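Local coordinates for protein CRISPR-associated endoribonuclease Cas6 1 (Methanocaldococcus jannaschii DSM 2661, PDB 5YI6) that probably cleaves the transcripts of CRISPR repeat clusters into CRISPR RNAs as an RNA-binding endoribonuclease of the Cas6 family, at residues F54-I62 with L128-L136. Residues are numbered along the deposited sequence; the frame is centred on the assembly and turned at random.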
ATOM      1  N   PHE A  54      -8.654   5.830  -2.920  1.00 18.15           N
ATOM      2  CA  PHE A  54      -7.764   6.594  -2.036  1.00 14.71           C
ATOM      3  C   PHE A  54      -7.467   5.816  -0.761  1.00 13.74           C
ATOM      4  O   PHE A  54      -7.844   6.214   0.332  1.00 18.11           O
ATOM      5  CB  PHE A  54      -8.378   7.958  -1.727  1.00 16.44           C
ATOM      6  CG  PHE A  54      -8.543   8.788  -2.970  1.00 17.46           C
ATOM      7  CD1 PHE A  54      -7.431   9.358  -3.581  1.00 18.71           C
ATOM      8  CD2 PHE A  54      -9.811   8.964  -3.541  1.00 17.84           C
ATOM      9  CE1 PHE A  54      -7.567  10.113  -4.773  1.00 22.29           C
ATOM     10  CE2 PHE A  54      -9.953   9.733  -4.710  1.00 20.40           C
ATOM     11  CZ  PHE A  54      -8.843  10.305  -5.319  1.00 21.06           C
ATOM     12  N   PHE A  55      -6.797   4.673  -0.942  1.00 15.17           N
ATOM     13  CA  PHE A  55      -6.323   3.875   0.187  1.00 12.37           C
ATOM     14  C   PHE A  55      -5.128   3.078  -0.302  1.00 14.29           C
ATOM     15  O   PHE A  55      -4.883   2.973  -1.512  1.00 14.37           O
ATOM     16  CB  PHE A  55      -7.402   2.946   0.768  1.00 11.73           C
ATOM     17  CG  PHE A  55      -7.786   1.770  -0.111  1.00 13.51           C
ATOM     18  CD1 PHE A  55      -7.220   0.493   0.099  1.00 13.27           C
ATOM     19  CD2 PHE A  55      -8.690   1.931  -1.150  1.00 17.71           C
ATOM     20  CE1 PHE A  55      -7.569  -0.600  -0.727  1.00 16.05           C
ATOM     21  CE2 PHE A  55      -9.058   0.850  -1.979  1.00 19.73           C
ATOM     22  CZ  PHE A  55      -8.489  -0.427  -1.764  1.00 16.87           C
ATOM     23  N   THR A  56      -4.372   2.525   0.641  1.00 13.68           N
ATOM     24  CA  THR A  56      -3.236   1.682   0.264  1.00 12.09           C
ATOM     25  C   THR A  56      -3.110   0.530   1.259  1.00 14.79           C
ATOM     26  O   THR A  56      -3.781   0.503   2.284  1.00 14.27           O
ATOM     27  CB  THR A  56      -1.917   2.485   0.188  1.00 17.02           C
ATOM     28  OG1 THR A  56      -0.865   1.632  -0.316  1.00 20.75           O
ATOM     29  CG2 THR A  56      -1.513   3.082   1.602  1.00 14.21           C
ATOM     30  N   PHE A  57      -2.255  -0.456   0.931  1.00 14.92           N
ATOM     31  CA  PHE A  57      -1.949  -1.479   1.896  1.00 13.58           C
ATOM     32  C   PHE A  57      -0.538  -1.985   1.621  1.00 12.50           C
ATOM     33  O   PHE A  57       0.040  -1.758   0.541  1.00 13.55           O
ATOM     34  CB  PHE A  57      -2.993  -2.621   1.909  1.00 14.86           C
ATOM     35  CG  PHE A  57      -3.310  -3.207   0.542  1.00 13.19           C
ATOM     36  CD1 PHE A  57      -2.638  -4.354   0.083  1.00 11.83           C
ATOM     37  CD2 PHE A  57      -4.337  -2.651  -0.245  1.00 15.78           C
ATOM     38  CE1 PHE A  57      -2.958  -4.911  -1.175  1.00 15.51           C
ATOM     39  CE2 PHE A  57      -4.650  -3.183  -1.510  1.00 15.76           C
ATOM     40  CZ  PHE A  57      -3.971  -4.330  -1.965  1.00 14.00           C
ATOM     41  N   SER A  58       0.010  -2.654   2.621  1.00 13.78           N
ATOM     42  CA  SER A  58       1.407  -3.079   2.591  1.00 12.01           C
ATOM     43  C   SER A  58       1.518  -4.477   1.972  1.00 13.52           C
ATOM     44  O   SER A  58       0.526  -5.137   1.671  1.00 14.18           O
ATOM     45  CB  SER A  58       1.966  -3.098   4.029  1.00 12.29           C
ATOM     46  OG  SER A  58       1.392  -4.180   4.761  1.00 13.00           O
ATOM     47  N   LEU A  59       2.768  -4.930   1.787  1.00 15.65           N
ATOM     48  CA  LEU A  59       3.025  -6.352   1.654  1.00 14.73           C
ATOM     49  C   LEU A  59       2.714  -7.039   2.987  1.00 13.15           C
ATOM     50  O   LEU A  59       2.680  -6.393   4.038  1.00 15.36           O
ATOM     51  CB  LEU A  59       4.484  -6.605   1.304  1.00 15.02           C
ATOM     52  CG  LEU A  59       5.083  -5.800   0.146  1.00 24.83           C
ATOM     53  CD1 LEU A  59       6.586  -6.104   0.015  1.00 28.62           C
ATOM     54  CD2 LEU A  59       4.356  -6.171  -1.063  1.00 22.95           C
ATOM     55  N   LEU A  60       2.579  -8.368   2.945  1.00 17.08           N
ATOM     56  CA  LEU A  60       2.470  -9.135   4.192  1.00 15.48           C
ATOM     57  C   LEU A  60       3.791  -9.053   4.934  1.00 17.11           C
ATOM     58  O   LEU A  60       4.854  -9.289   4.354  1.00 22.14           O
ATOM     59  CB  LEU A  60       2.099 -10.597   3.897  1.00 13.97           C
ATOM     60  CG  LEU A  60       0.675 -10.801   3.342  1.00 18.84           C
ATOM     61  CD1 LEU A  60       0.456 -12.236   2.788  1.00 18.36           C
ATOM     62  CD2 LEU A  60      -0.420 -10.471   4.410  1.00 19.42           C
ATOM     63  N   GLN A  61       3.738  -8.683   6.203  1.00 13.61           N
ATOM     64  CA  GLN A  61       4.941  -8.534   7.006  1.00 16.01           C
ATOM     65  C   GLN A  61       5.057  -9.709   7.963  1.00 19.42           C
ATOM     66  O   GLN A  61       4.083 -10.072   8.621  1.00 16.05           O
ATOM     67  CB  GLN A  61       4.905  -7.237   7.829  1.00 19.16           C
ATOM     68  CG  GLN A  61       4.630  -5.956   6.963  1.00 21.03           C
ATOM     69  CD  GLN A  61       5.802  -5.546   6.085  1.00 37.44           C
ATOM     70  OE1 GLN A  61       6.927  -5.430   6.574  1.00 42.21           O
ATOM     71  NE2 GLN A  61       5.543  -5.294   4.776  1.00 30.94           N
ATOM     72  N   ILE A  62       6.259 -10.266   8.081  1.00 18.12           N
ATOM     73  CA  ILE A  62       6.504 -11.401   8.969  1.00 20.31           C
ATOM     74  C   ILE A  62       7.578 -11.001   9.968  1.00 20.18           C
ATOM     75  O   ILE A  62       8.631 -10.493   9.570  1.00 22.86           O
ATOM     76  CB  ILE A  62       6.942 -12.655   8.194  1.00 23.16           C
ATOM     77  CG1 ILE A  62       5.862 -13.059   7.198  1.00 27.18           C
ATOM     78  CG2 ILE A  62       7.355 -13.814   9.196  1.00 19.60           C
ATOM     79  CD1 ILE A  62       6.266 -14.224   6.337  1.00 31.01           C
ATOM     80  N   LEU A 128      10.932   8.031   6.326  1.00 21.56           N
ATOM     81  CA  LEU A 128       9.883   7.117   5.909  1.00 22.39           C
ATOM     82  C   LEU A 128      10.516   5.973   5.130  1.00 21.29           C
ATOM     83  O   LEU A 128      11.496   6.166   4.403  1.00 21.22           O
ATOM     84  CB  LEU A 128       8.850   7.839   5.025  1.00 19.21           C
ATOM     85  CG  LEU A 128       8.126   9.017   5.695  1.00 19.64           C
ATOM     86  CD1 LEU A 128       7.272   9.773   4.669  1.00 15.03           C
ATOM     87  CD2 LEU A 128       7.286   8.536   6.872  1.00 19.58           C
ATOM     88  N   LYS A 129       9.929   4.784   5.234  1.00 16.89           N
ATOM     89  CA  LYS A 129      10.380   3.700   4.375  1.00 17.01           C
ATOM     90  C   LYS A 129       9.161   2.982   3.826  1.00 17.14           C
ATOM     91  O   LYS A 129       8.122   2.921   4.472  1.00 18.70           O
ATOM     92  CB  LYS A 129      11.292   2.725   5.115  1.00 21.60           C
ATOM     93  CG  LYS A 129      10.552   1.816   6.008  1.00 23.34           C
ATOM     94  CD  LYS A 129      11.494   0.735   6.615  1.00 29.47           C
ATOM     95  CE  LYS A 129      10.690  -0.253   7.462  1.00 36.33           C
ATOM     96  NZ  LYS A 129      11.529  -1.293   8.157  1.00 38.45           N
ATOM     97  N   THR A 130       9.294   2.455   2.619  1.00 15.76           N
ATOM     98  CA  THR A 130       8.172   1.754   1.991  1.00 15.57           C
ATOM     99  C   THR A 130       7.949   0.407   2.682  1.00 18.83           C
ATOM    100  O   THR A 130       8.913  -0.321   2.990  1.00 17.83           O
ATOM    101  CB  THR A 130       8.451   1.551   0.493  1.00 14.96           C
ATOM    102  OG1 THR A 130       9.712   0.868   0.312  1.00 18.50           O
ATOM    103  CG2 THR A 130       8.481   2.928  -0.272  1.00 14.72           C
ATOM    104  N   ILE A 131       6.683   0.102   2.967  1.00 12.36           N
ATOM    105  CA  ILE A 131       6.247  -1.256   3.281  1.00 13.75           C
ATOM    106  C   ILE A 131       5.418  -1.864   2.155  1.00 15.95           C
ATOM    107  O   ILE A 131       5.132  -3.073   2.189  1.00 15.56           O
ATOM    108  CB  ILE A 131       5.506  -1.322   4.637  1.00 11.82           C
ATOM    109  CG1 ILE A 131       4.304  -0.320   4.683  1.00 14.87           C
ATOM    110  CG2 ILE A 131       6.491  -0.962   5.753  1.00 18.06           C
ATOM    111  CD1 ILE A 131       3.456  -0.462   6.037  1.00 16.89           C
ATOM    112  N   SER A 132       5.079  -1.084   1.117  1.00 15.45           N
ATOM    113  CA  SER A 132       4.861  -1.643  -0.201  1.00 12.38           C
ATOM    114  C   SER A 132       5.543  -0.675  -1.176  1.00 14.15           C
ATOM    115  O   SER A 132       5.590   0.550  -0.917  1.00 14.83           O
ATOM    116  CB  SER A 132       3.382  -1.850  -0.549  1.00 12.88           C
ATOM    117  OG  SER A 132       2.599  -0.688  -0.313  1.00 13.27           O
ATOM    118  N   PRO A 133       6.161  -1.181  -2.233  1.00 17.81           N
ATOM    119  CA  PRO A 133       7.018  -0.306  -3.054  1.00 17.93           C
ATOM    120  C   PRO A 133       6.189   0.701  -3.854  1.00 18.23           C
ATOM    121  O   PRO A 133       5.002   0.501  -4.124  1.00 12.99           O
ATOM    122  CB  PRO A 133       7.766  -1.282  -3.975  1.00 21.63           C
ATOM    123  CG  PRO A 133       6.861  -2.487  -4.105  1.00 19.18           C
ATOM    124  CD  PRO A 133       6.199  -2.594  -2.684  1.00 17.33           C
ATOM    125  N   ILE A 134       6.869   1.790  -4.270  1.00 17.96           N
ATOM    126  CA  ILE A 134       6.239   2.928  -4.950  1.00 15.03           C
ATOM    127  C   ILE A 134       6.279   2.696  -6.445  1.00 13.97           C
ATOM    128  O   ILE A 134       7.327   2.352  -7.008  1.00 20.53           O
ATOM    129  CB  ILE A 134       6.925   4.248  -4.560  1.00 19.46           C
ATOM    130  CG1 ILE A 134       6.552   4.588  -3.111  1.00 18.88           C
ATOM    131  CG2 ILE A 134       6.562   5.434  -5.544  1.00 17.02           C
ATOM    132  CD1 ILE A 134       7.472   5.620  -2.464  1.00 21.79           C
ATOM    133  N   TYR A 135       5.127   2.873  -7.073  1.00 14.63           N
ATOM    134  CA  TYR A 135       4.965   2.758  -8.507  1.00 15.65           C
ATOM    135  C   TYR A 135       4.738   4.149  -9.068  1.00 17.17           C
ATOM    136  O   TYR A 135       3.911   4.904  -8.549  1.00 16.66           O
ATOM    137  CB  TYR A 135       3.783   1.843  -8.820  1.00 16.42           C
ATOM    138  CG  TYR A 135       3.452   1.700 -10.283  1.00 18.64           C
ATOM    139  CD1 TYR A 135       4.356   1.143 -11.171  1.00 23.25           C
ATOM    140  CD2 TYR A 135       2.207   2.068 -10.770  1.00 25.63           C
ATOM    141  CE1 TYR A 135       4.028   0.981 -12.552  1.00 22.91           C
ATOM    142  CE2 TYR A 135       1.883   1.914 -12.124  1.00 30.24           C
ATOM    143  CZ  TYR A 135       2.797   1.358 -12.997  1.00 24.36           C
ATOM    144  OH  TYR A 135       2.484   1.190 -14.323  1.00 25.33           O
ATOM    145  N   LEU A 136       5.465   4.489 -10.137  1.00 16.85           N
ATOM    146  CA  LEU A 136       5.318   5.819 -10.710  1.00 16.28           C
ATOM    147  C   LEU A 136       5.650   5.699 -12.192  1.00 15.52           C
ATOM    148  O   LEU A 136       6.722   5.207 -12.517  1.00 19.23           O
ATOM    149  CB  LEU A 136       6.254   6.796 -10.012  1.00 18.20           C
ATOM    150  CG  LEU A 136       5.968   8.268 -10.259  1.00 21.63           C
ATOM    151  CD1 LEU A 136       4.628   8.721  -9.642  1.00 23.65           C
ATOM    152  CD2 LEU A 136       7.163   9.083  -9.744  1.00 21.22           C
TER
HETATM  153  O   HOH W   1       7.490  -4.731   3.237  1.00 36.47           O
HETATM  154  O   HOH W   2       9.290  -3.583   7.027  1.00 52.42           O
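Two hydrogen bonds tie Phe57 and Leu59 to Ser132 and Ile131. Leu59 N donates a hydrogen bond to Ile131 O at 3.0 Å, nearly straight at 164°. Two residues before Leu59, Phe57 O accepts from Ser132 OG at 2.9 Å, the hydroxyl tilted 32° from the carbonyl plane. With chi1 at 50°, this OG sits between its own backbone N and carbonyl carbon and faces segment 54-62; it is also bonded to the amide of Met236.

Water extends the polar side. Water 1 donates to Ile131 O at 3.1 Å but lies too close to Gln61 NE2 for a bond there to be relied on, while water 2 donates to Gln61 OE1 and makes a weak link to Lys129. The same Gln61 NE2 turns back onto Leu59 O, 3.2 Å away, and Ser58 OG reaches that oxygen from the opposite face at 2.7 Å, so two side chains grip this carbonyl.

Apolar groups fill in around the bonds. Ile131 lays CG1 and CD1 alongside Ser58, its CD1 lying 3.6 Å from Ser58 CB. Leu59 CG comes within 3.4 Å of Ile131 O, the oxygen that Leu59 N bonds, and Leu59 CD2 looks across to Pro133 CD at 4.3 Å.

The contact is buried near the middle of the chain and joins the two RAMP-like halves of Cas6. Segment 54-62 runs along strand 78-85 at the margin of the N-terminal sheet, with Phe57 and Leu59 packed on helix 23-35, which carries the probable catalytic Tyr32. Segment 128-136 leaves strand 127-130 of the C-terminal sheet, and Pro133 leans on strand 201-213.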